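PDB 5VF5: SM80.1 Vicilin from Solanum melongena, which probably serves as a 7S seed storage protein of the bicupin family and carries a copper ion and a sodium ion in the crystal. Local coordinates for residues E55-L63 / Q176-A184; G78-E86 / L103-R114. All coordinates share one frame; numbering follows the deposited sequence. Where two conformers were deposited one is given.

Contact 1. Residues E55-L63 / Q176-A184; sequences ELEPQSFML and QKQGAIIKA
Phe61 meets Ile182 at the rim of its ring: CG1 of Ile182 lies near the ring plane, 4.4 Å from CD2 of Phe61, while the ring itself meets that of His110 with the planes turned by about 50° and also touches Ile192 of helix 186-192. The backbone beneath is an antiparallel ladder in which strand 181-183 forms, within this chain, the outermost strand of a five-stranded sheet of the first cupin barrel; the two strand axes run at 143°. Phe61 and Ile182 are a hydrogen-bonded pair, with Phe61 N 2.8 Å from Ile182 O and Ile182 N returning the bond to Phe61 O. Leu63 N bonds to Ala180 O, and Ala184 N bonds to Gln59 O. Gln59 and Ser60 both face Asn113, forming a G1 beta bulge, and in one of its two conformers Ser60 OG turns back to Glu57 O at 2.7 Å. On the Phe61 side, Leu63 spreads its two methyls: CD1 packs against Ile182 CD1 at 4.0 Å, the side chains crossing at about a right angle, whereas CD2 lies over Gly179 O and the CG of Gln176. Met62 and Ile181 share the other side with Leu56. With CG1 beside its backbone N (chi1 -48°), Ile181 sends that branch to Met62 and CG2 to Leu56. The apolar contacts between these side chains are Met62 CG to Ile181 CG1 at 3.9 Å and Leu56 CG to Ile181 CG2 at 4.0 Å.

Contact 2. Residues G78-E86 / L103-R114; sequences GQGTISIAE and LHGGSTIHLLNR
Gln79 O and Asn113 OD1, both acceptors, lie 3.2 Å apart without bonding; water 1 accepts from Gln79 N and may donate to Asn113 OD1, and Asn113 ND2 is held by Glu118 O and Leu56 O. Thr81 N bonds to Leu112 O at 2.8 Å, and Thr81 OG1, whose protein partner is Asn94, stands over one face of the Arg114 guanidinium. Ile82 lies beside Leu111, CG1 to CD2 at 3.6 Å. Ser83 exchanges two backbone bonds with His110; in one conformer its CB sits over the imidazole face, 3.4 Å from the centroid and 24° off the normal, a CH-pi contact reached because His110 CG stands between N and carbonyl carbon (chi1 60°). Ile84 runs beside Ile109 and slides past Leu103, CD1 to CD1 at 3.8 Å. Ala85 N bonds to Thr108 O, next to the type II turn from His104 to Ser107. Glu86 OE2 comes within 3.3 Å of Ser107 OG, but its salt bridge is to Arg206. Five pairs, axes at 156°, set Ile82, Ile84, Ile109 and Leu111 on one face and Thr81, Ser83, Ala85, Thr108, His110 and Leu112 on the other, an antiparallel ladder as in the cupin jelly-roll barrel.

Contacts 1 and 2 lie side by side in one five-stranded antiparallel sheet, their centres about 13 Å apart and on the same side of the chain's centre. Strands 60-65 and 108-113 are neighbours in it, and Met62 N to Leu111 O at 2.8 Å and Ser60 O to Asn113 N at 2.9 Å are probable hydrogen bonds that continue the ladder between them. Across the sheet the order is 90-96, 79-85, 108-113, 60-65, 181-183. In the sequence both segments of contact 2 lie between those of contact 1, so residues 176-184 return after the helices 155-162 and 166-172 to add, within this chain, the edge strand to a sheet of the first cupin domain.

Contact 1. Residues E55-L63 / Q176-A184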
loop_
_atom_site.group_PDB
_atom_site.type_symbol
_atom_site.label_atom_id
_atom_site.label_comp_id
_atom_site.label_asym_id
_atom_site.label_seq_id
_atom_site.Cartn_x
_atom_site.Cartn_y
_atom_site.Cartn_z
ATOM N N GLU A 55 -12.681 -0.178 -0.706
ATOM C CA GLU A 55 -13.384 -1.034 -1.649
ATOM C C GLU A 55 -14.715 -0.387 -1.983
ATOM O O GLU A 55 -15.455 -0.000 -1.073
ATOM C CB GLU A 55 -13.712 -2.368 -0.999
ATOM C CG GLU A 55 -12.536 -3.180 -0.627
ATOM C CD GLU A 55 -12.926 -4.528 -0.034
ATOM O OE1 GLU A 55 -14.063 -4.712 0.490
ATOM O OE2 GLU A 55 -12.041 -5.390 -0.034
ATOM N N LEU A 56 -14.984 -0.189 -3.271
ATOM C CA LEU A 56 -16.282 0.310 -3.726
ATOM C C LEU A 56 -16.913 -0.798 -4.586
ATOM O O LEU A 56 -16.338 -1.227 -5.587
ATOM C CB LEU A 56 -16.163 1.617 -4.542
ATOM C CG LEU A 56 -16.355 2.915 -3.744
ATOM C CD1 LEU A 56 -15.254 3.085 -2.731
ATOM C CD2 LEU A 56 -16.461 4.138 -4.649
ATOM N N GLU A 57 -18.129 -1.170 -4.235
ATOM C CA GLU A 57 -18.940 -2.020 -5.112
ATOM C C GLU A 57 -19.251 -1.308 -6.418
ATOM O O GLU A 57 -19.131 -0.091 -6.526
ATOM C CB GLU A 57 -20.245 -2.353 -4.394
ATOM C CG GLU A 57 -20.114 -3.237 -3.145
ATOM C CD GLU A 57 -19.846 -4.698 -3.408
ATOM O OE1 GLU A 57 -19.761 -5.103 -4.580
ATOM O OE2 GLU A 57 -19.718 -5.438 -2.407
ATOM N N PRO A 58 -19.647 -2.070 -7.444
ATOM C CA PRO A 58 -20.115 -1.403 -8.657
ATOM C C PRO A 58 -21.204 -0.347 -8.377
ATOM O O PRO A 58 -21.993 -0.481 -7.446
ATOM C CB PRO A 58 -20.708 -2.552 -9.485
ATOM C CG PRO A 58 -20.344 -3.777 -8.821
ATOM C CD PRO A 58 -19.704 -3.530 -7.529
ATOM N N GLN A 59 -21.195 0.708 -9.172
ATOM C CA GLN A 59 -22.262 1.756 -9.152
ATOM C C GLN A 59 -22.411 2.295 -7.725
ATOM O O GLN A 59 -23.502 2.282 -7.146
ATOM C CB GLN A 59 -23.589 1.221 -9.704
ATOM C CG GLN A 59 -23.488 0.767 -11.137
ATOM C CD GLN A 59 -24.750 0.119 -11.678
ATOM O OE1 GLN A 59 -25.645 -0.300 -10.929
ATOM N NE2 GLN A 59 -24.796 -0.016 -12.994
ATOM N N SER A 60 -21.291 2.762 -7.171
ATOM C CA SER A 60 -21.254 3.227 -5.792
ATOM C C SER A 60 -20.498 4.553 -5.669
ATOM O O SER A 60 -19.720 4.944 -6.553
ATOM C CB SER A 60 -20.652 2.150 -4.900
ATOM O OG SER A 60 -19.289 2.156 -5.039
ATOM N N PHE A 61 -20.770 5.250 -4.572
ATOM C CA PHE A 61 -20.283 6.611 -4.318
ATOM C C PHE A 61 -19.872 6.723 -2.856
ATOM O O PHE A 61 -20.680 6.462 -1.979
ATOM C CB PHE A 61 -21.393 7.612 -4.625
ATOM C CG PHE A 61 -21.065 9.047 -4.307
ATOM C CD1 PHE A 61 -20.249 9.775 -5.145
ATOM C CD2 PHE A 61 -21.594 9.667 -3.206
ATOM C CE1 PHE A 61 -19.967 11.067 -4.863
ATOM C CE2 PHE A 61 -21.322 10.995 -2.936
ATOM C CZ PHE A 61 -20.528 11.690 -3.784
ATOM N N MET A 62 -18.627 7.117 -2.606
ATOM C CA MET A 62 -18.139 7.425 -1.258
ATOM C C MET A 62 -18.269 8.925 -1.005
ATOM O O MET A 62 -17.740 9.742 -1.783
ATOM C CB MET A 62 -16.711 6.962 -1.012
ATOM C CG MET A 62 -16.261 7.248 0.418
ATOM S SD MET A 62 -14.611 6.631 0.681
ATOM C CE MET A 62 -14.476 6.835 2.476
ATOM N N LEU A 63 -18.920 9.280 0.089
ATOM C CA LEU A 63 -19.275 10.650 0.404
ATOM C C LEU A 63 -18.043 11.537 0.655
ATOM O O LEU A 63 -17.037 11.070 1.162
ATOM C CB LEU A 63 -20.108 10.694 1.685
ATOM C CG LEU A 63 -21.598 10.577 1.536
ATOM C CD1 LEU A 63 -22.104 9.553 0.597
ATOM C CD2 LEU A 63 -22.324 10.589 2.842
ATOM N N GLN A 176 -29.211 12.706 5.665
ATOM C CA GLN A 176 -28.426 11.535 5.268
ATOM C C GLN A 176 -28.329 10.523 6.381
ATOM O O GLN A 176 -27.782 10.823 7.438
ATOM C CB GLN A 176 -27.009 11.976 4.825
ATOM C CG GLN A 176 -26.126 10.840 4.307
ATOM C CD GLN A 176 -26.716 10.161 3.111
ATOM O OE1 GLN A 176 -27.479 9.206 3.239
ATOM N NE2 GLN A 176 -26.415 10.685 1.927
ATOM N N LYS A 177 -28.831 9.328 6.074
ATOM C CA LYS A 177 -28.863 8.224 7.015
ATOM C C LYS A 177 -28.301 6.904 6.446
ATOM O O LYS A 177 -28.225 5.927 7.163
ATOM C CB LYS A 177 -30.312 7.958 7.456
ATOM C CG LYS A 177 -31.014 9.168 8.062
ATOM C CD LYS A 177 -32.455 8.866 8.456
ATOM C CE LYS A 177 -33.091 10.066 9.147
ATOM N NZ LYS A 177 -33.056 11.319 8.344
ATOM N N GLN A 178 -27.883 6.917 5.193
ATOM C CA GLN A 178 -27.579 5.714 4.431
ATOM C C GLN A 178 -26.131 5.233 4.586
ATOM O O GLN A 178 -25.825 4.148 4.154
ATOM C CB GLN A 178 -27.872 5.950 2.947
ATOM C CG GLN A 178 -29.273 6.450 2.633
ATOM C CD GLN A 178 -29.384 6.963 1.206
ATOM O OE1 GLN A 178 -29.888 6.235 0.366
ATOM N NE2 GLN A 178 -28.836 8.215 0.901
ATOM N N GLY A 179 -25.253 6.057 5.165
ATOM C CA GLY A 179 -23.877 5.687 5.404
ATOM C C GLY A 179 -22.905 6.230 4.375
ATOM O O GLY A 179 -23.280 7.017 3.514
ATOM N N ALA A 180 -21.634 5.847 4.524
ATOM C CA ALA A 180 -20.546 6.583 3.866
ATOM C C ALA A 180 -20.298 6.177 2.414
ATOM O O ALA A 180 -19.632 6.907 1.687
ATOM C CB ALA A 180 -19.254 6.396 4.647
ATOM N N ILE A 181 -20.724 4.980 2.013
ATOM C CA ILE A 181 -20.591 4.504 0.649
ATOM C C ILE A 181 -21.927 3.929 0.222
ATOM O O ILE A 181 -22.437 2.962 0.834
ATOM C CB ILE A 181 -19.475 3.441 0.452
ATOM C CG1 ILE A 181 -18.149 3.886 1.120
ATOM C CG2 ILE A 181 -19.293 3.161 -1.028
ATOM C CD1 ILE A 181 -17.062 2.820 1.110
ATOM N N ILE A 182 -22.525 4.555 -0.784
ATOM C CA ILE A 182 -23.924 4.346 -1.116
ATOM C C ILE A 182 -24.087 4.113 -2.611
ATOM O O ILE A 182 -23.132 4.281 -3.423
ATOM C CB ILE A 182 -24.779 5.549 -0.632
ATOM C CG1 ILE A 182 -24.418 6.834 -1.365
ATOM C CG2 ILE A 182 -24.740 5.692 0.872
ATOM C CD1 ILE A 182 -25.351 8.001 -1.074
ATOM N N LYS A 183 -25.309 3.781 -3.014
ATOM C CA LYS A 183 -25.593 3.614 -4.431
ATOM C C LYS A 183 -25.454 4.929 -5.185
ATOM O O LYS A 183 -25.896 5.938 -4.715
ATOM C CB LYS A 183 -27.019 3.071 -4.596
ATOM C CG LYS A 183 -27.410 2.759 -6.011
ATOM C CD LYS A 183 -28.791 2.162 -5.985
ATOM C CE LYS A 183 -29.054 1.146 -7.103
ATOM N NZ LYS A 183 -30.050 0.188 -6.729
ATOM N N ALA A 184 -25.064 4.862 -6.461
ATOM C CA ALA A 184 -25.132 6.027 -7.364
ATOM C C ALA A 184 -25.895 5.684 -8.666
ATOM O O ALA A 184 -25.718 4.600 -9.205
ATOM C CB ALA A 184 -23.725 6.481 -7.700
#

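Contact 2. Residues G78-E86 / L103-R114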
loop_
_atom_site.group_PDB
_atom_site.type_symbol
_atom_site.label_atom_id
_atom_site.label_comp_id
_atom_site.label_asym_id
_atom_site.label_seq_id
_atom_site.Cartn_x
_atom_site.Cartn_y
_atom_site.Cartn_z
ATOM N N GLY A 78 -9.950 -2.692 -10.724
ATOM C CA GLY A 78 -11.069 -1.906 -11.188
ATOM C C GLY A 78 -10.771 -0.502 -11.638
ATOM O O GLY A 78 -9.608 -0.147 -11.933
ATOM N N GLN A 79 -11.831 0.294 -11.675
ATOM C CA GLN A 79 -11.757 1.656 -12.175
ATOM C C GLN A 79 -12.660 2.518 -11.309
ATOM O O GLN A 79 -13.745 2.076 -10.886
ATOM C CB GLN A 79 -12.234 1.742 -13.637
ATOM C CG GLN A 79 -11.413 0.925 -14.628
ATOM C CD GLN A 79 -11.690 1.272 -16.079
ATOM O OE1 GLN A 79 -12.824 1.551 -16.448
ATOM N NE2 GLN A 79 -10.649 1.243 -16.918
ATOM N N GLY A 80 -12.228 3.734 -11.048
ATOM C CA GLY A 80 -13.002 4.646 -10.183
ATOM C C GLY A 80 -12.592 6.068 -10.421
ATOM O O GLY A 80 -11.453 6.319 -10.834
ATOM N N THR A 81 -13.500 6.997 -10.140
ATOM C CA THR A 81 -13.215 8.379 -10.336
ATOM C C THR A 81 -13.019 9.033 -8.974
ATOM O O THR A 81 -13.869 8.868 -8.110
ATOM C CB THR A 81 -14.365 9.053 -11.101
ATOM O OG1 THR A 81 -14.475 8.394 -12.370
ATOM C CG2 THR A 81 -14.068 10.552 -11.276
ATOM N N ILE A 82 -11.905 9.735 -8.804
ATOM C CA ILE A 82 -11.657 10.535 -7.613
ATOM C C ILE A 82 -11.899 11.986 -7.941
ATOM O O ILE A 82 -11.404 12.504 -8.938
ATOM C CB ILE A 82 -10.253 10.328 -7.011
ATOM C CG1 ILE A 82 -10.161 11.022 -5.658
ATOM C CG2 ILE A 82 -9.132 10.782 -7.969
ATOM C CD1 ILE A 82 -8.955 10.645 -4.868
ATOM N N SER A 83 -12.645 12.671 -7.106
ATOM C CA SER A 83 -12.871 14.081 -7.201
ATOM C C SER A 83 -12.283 14.779 -5.984
ATOM O O SER A 83 -12.602 14.400 -4.859
ATOM C CB SER A 83 -14.359 14.374 -7.359
ATOM O OG SER A 83 -14.899 13.696 -8.491
ATOM N N ILE A 84 -11.457 15.793 -6.183
ATOM C CA ILE A 84 -10.722 16.473 -5.138
ATOM C C ILE A 84 -11.151 17.943 -5.127
ATOM O O ILE A 84 -10.998 18.648 -6.132
ATOM C CB ILE A 84 -9.211 16.376 -5.372
ATOM C CG1 ILE A 84 -8.813 14.942 -5.648
ATOM C CG2 ILE A 84 -8.457 16.988 -4.207
ATOM C CD1 ILE A 84 -7.388 14.740 -6.105
ATOM N N ALA A 85 -11.655 18.410 -4.013
ATOM C CA ALA A 85 -12.154 19.763 -3.808
ATOM C C ALA A 85 -11.232 20.504 -2.842
ATOM O O ALA A 85 -11.116 20.149 -1.691
ATOM C CB ALA A 85 -13.567 19.759 -3.306
ATOM N N GLU A 86 -10.516 21.483 -3.312
ATOM C CA GLU A 86 -9.729 22.335 -2.452
ATOM C C GLU A 86 -10.462 23.668 -2.334
ATOM O O GLU A 86 -11.560 23.830 -2.863
ATOM C CB GLU A 86 -8.291 22.446 -2.985
ATOM C CG GLU A 86 -7.462 21.286 -2.369
ATOM C CD GLU A 86 -6.311 20.724 -3.160
ATOM O OE1 GLU A 86 -6.300 20.790 -4.420
ATOM O OE2 GLU A 86 -5.405 20.162 -2.482
ATOM N N LEU A 103 -2.149 12.227 -2.581
ATOM C CA LEU A 103 -3.237 13.083 -2.126
ATOM C C LEU A 103 -2.756 13.874 -0.902
ATOM O O LEU A 103 -2.444 13.302 0.193
ATOM C CB LEU A 103 -4.420 12.197 -1.713
ATOM C CG LEU A 103 -5.711 12.913 -1.420
ATOM C CD1 LEU A 103 -6.298 13.560 -2.673
ATOM C CD2 LEU A 103 -6.683 11.906 -0.783
ATOM N N HIS A 104 -2.743 15.172 -1.030
ATOM C CA HIS A 104 -2.354 16.026 0.068
ATOM C C HIS A 104 -3.328 15.872 1.235
ATOM O O HIS A 104 -4.544 15.757 1.065
ATOM C CB HIS A 104 -2.324 17.514 -0.385
ATOM C CG HIS A 104 -1.175 17.850 -1.260
ATOM N ND1 HIS A 104 0.090 18.081 -0.769
ATOM C CD2 HIS A 104 -1.099 18.002 -2.606
ATOM C CE1 HIS A 104 0.901 18.364 -1.778
ATOM N NE2 HIS A 104 0.207 18.317 -2.905
ATOM N N GLY A 105 -2.785 15.908 2.427
ATOM C CA GLY A 105 -3.604 15.906 3.619
ATOM C C GLY A 105 -4.600 17.033 3.589
ATOM O O GLY A 105 -4.320 18.111 3.064
ATOM N N GLY A 106 -5.803 16.783 4.081
ATOM C CA GLY A 106 -6.816 17.819 4.071
ATOM C C GLY A 106 -7.554 18.074 2.796
ATOM O O GLY A 106 -8.397 18.972 2.715
ATOM N N SER A 107 -7.279 17.259 1.773
ATOM C CA SER A 107 -8.011 17.383 0.540
ATOM C C SER A 107 -9.364 16.688 0.728
ATOM O O SER A 107 -9.432 15.519 1.113
ATOM C CB SER A 107 -7.245 16.698 -0.583
ATOM O OG SER A 107 -6.034 17.367 -0.828
ATOM N N THR A 108 -10.440 17.410 0.433
ATOM C CA THR A 108 -11.795 16.820 0.428
ATOM C C THR A 108 -11.999 16.006 -0.822
ATOM O O THR A 108 -11.872 16.547 -1.953
ATOM C CB THR A 108 -12.879 17.897 0.567
ATOM O OG1 THR A 108 -12.713 18.572 1.812
ATOM C CG2 THR A 108 -14.263 17.320 0.493
ATOM N N ILE A 109 -12.227 14.729 -0.657
ATOM C CA ILE A 109 -12.396 13.837 -1.762
ATOM C C ILE A 109 -13.729 13.096 -1.724
ATOM O O ILE A 109 -14.302 12.855 -0.654
ATOM C CB ILE A 109 -11.266 12.813 -1.877
ATOM C CG1 ILE A 109 -11.294 11.790 -0.769
ATOM C CG2 ILE A 109 -9.907 13.489 -1.978
ATOM C CD1 ILE A 109 -10.450 10.572 -1.060
ATOM N N HIS A 110 -14.206 12.727 -2.911
ATOM C CA HIS A 110 -15.234 11.737 -3.060
ATOM C C HIS A 110 -14.850 10.753 -4.137
ATOM O O HIS A 110 -13.987 11.079 -5.004
ATOM C CB HIS A 110 -16.647 12.355 -3.207
ATOM C CG HIS A 110 -16.842 13.260 -4.380
ATOM N ND1 HIS A 110 -17.119 12.772 -5.631
ATOM C CD2 HIS A 110 -16.933 14.605 -4.458
ATOM C CE1 HIS A 110 -17.339 13.792 -6.445
ATOM N NE2 HIS A 110 -17.237 14.916 -5.764
ATOM N N LEU A 111 -15.431 9.555 -4.093
ATOM C CA LEU A 111 -15.053 8.479 -5.022
ATOM C C LEU A 111 -16.299 7.902 -5.655
ATOM O O LEU A 111 -17.337 7.792 -4.993
ATOM C CB LEU A 111 -14.321 7.366 -4.279
ATOM C CG LEU A 111 -12.967 7.671 -3.643
ATOM C CD1 LEU A 111 -12.525 6.504 -2.781
ATOM C CD2 LEU A 111 -11.914 7.987 -4.683
ATOM N N LEU A 112 -16.156 7.503 -6.914
ATOM C CA LEU A 112 -17.249 6.936 -7.680
ATOM C C LEU A 112 -16.763 5.710 -8.429
ATOM O O LEU A 112 -15.794 5.799 -9.188
ATOM C CB LEU A 112 -17.748 7.986 -8.693
ATOM C CG LEU A 112 -18.817 7.576 -9.687
ATOM C CD1 LEU A 112 -20.096 7.247 -8.929
ATOM C CD2 LEU A 112 -19.010 8.694 -10.696
ATOM N N ASN A 113 -17.459 4.596 -8.284
ATOM C CA ASN A 113 -17.216 3.435 -9.122
ATOM C C ASN A 113 -18.404 3.410 -10.090
ATOM O O ASN A 113 -19.510 3.104 -9.685
ATOM C CB ASN A 113 -17.136 2.152 -8.293
ATOM C CG ASN A 113 -16.868 0.907 -9.153
ATOM O OD1 ASN A 113 -16.720 1.022 -10.378
ATOM N ND2 ASN A 113 -16.768 -0.266 -8.520
ATOM N N ARG A 114 -18.117 3.706 -11.365
ATOM C CA ARG A 114 -19.108 3.803 -12.417
ATOM C C ARG A 114 -19.383 2.457 -13.056
ATOM O O ARG A 114 -20.319 2.335 -13.845
ATOM C CB ARG A 114 -18.599 4.748 -13.542
ATOM C CG ARG A 114 -17.789 5.954 -13.070
ATOM C CD ARG A 114 -17.429 6.879 -14.227
ATOM N NE ARG A 114 -16.243 6.433 -14.990
ATOM C CZ ARG A 114 -15.737 7.103 -16.017
ATOM N NH1 ARG A 114 -16.297 8.254 -16.419
ATOM N NH2 ARG A 114 -14.663 6.643 -16.644
HETATM O O HOH W 1 -14.529 -0.811 -11.237
HETATM O O HOH W 2 -15.640 3.442 -12.477
HETATM O O HOH W 3 -14.243 5.680 -13.287
HETATM O O HOH W 4 -10.649 20.323 0.709
#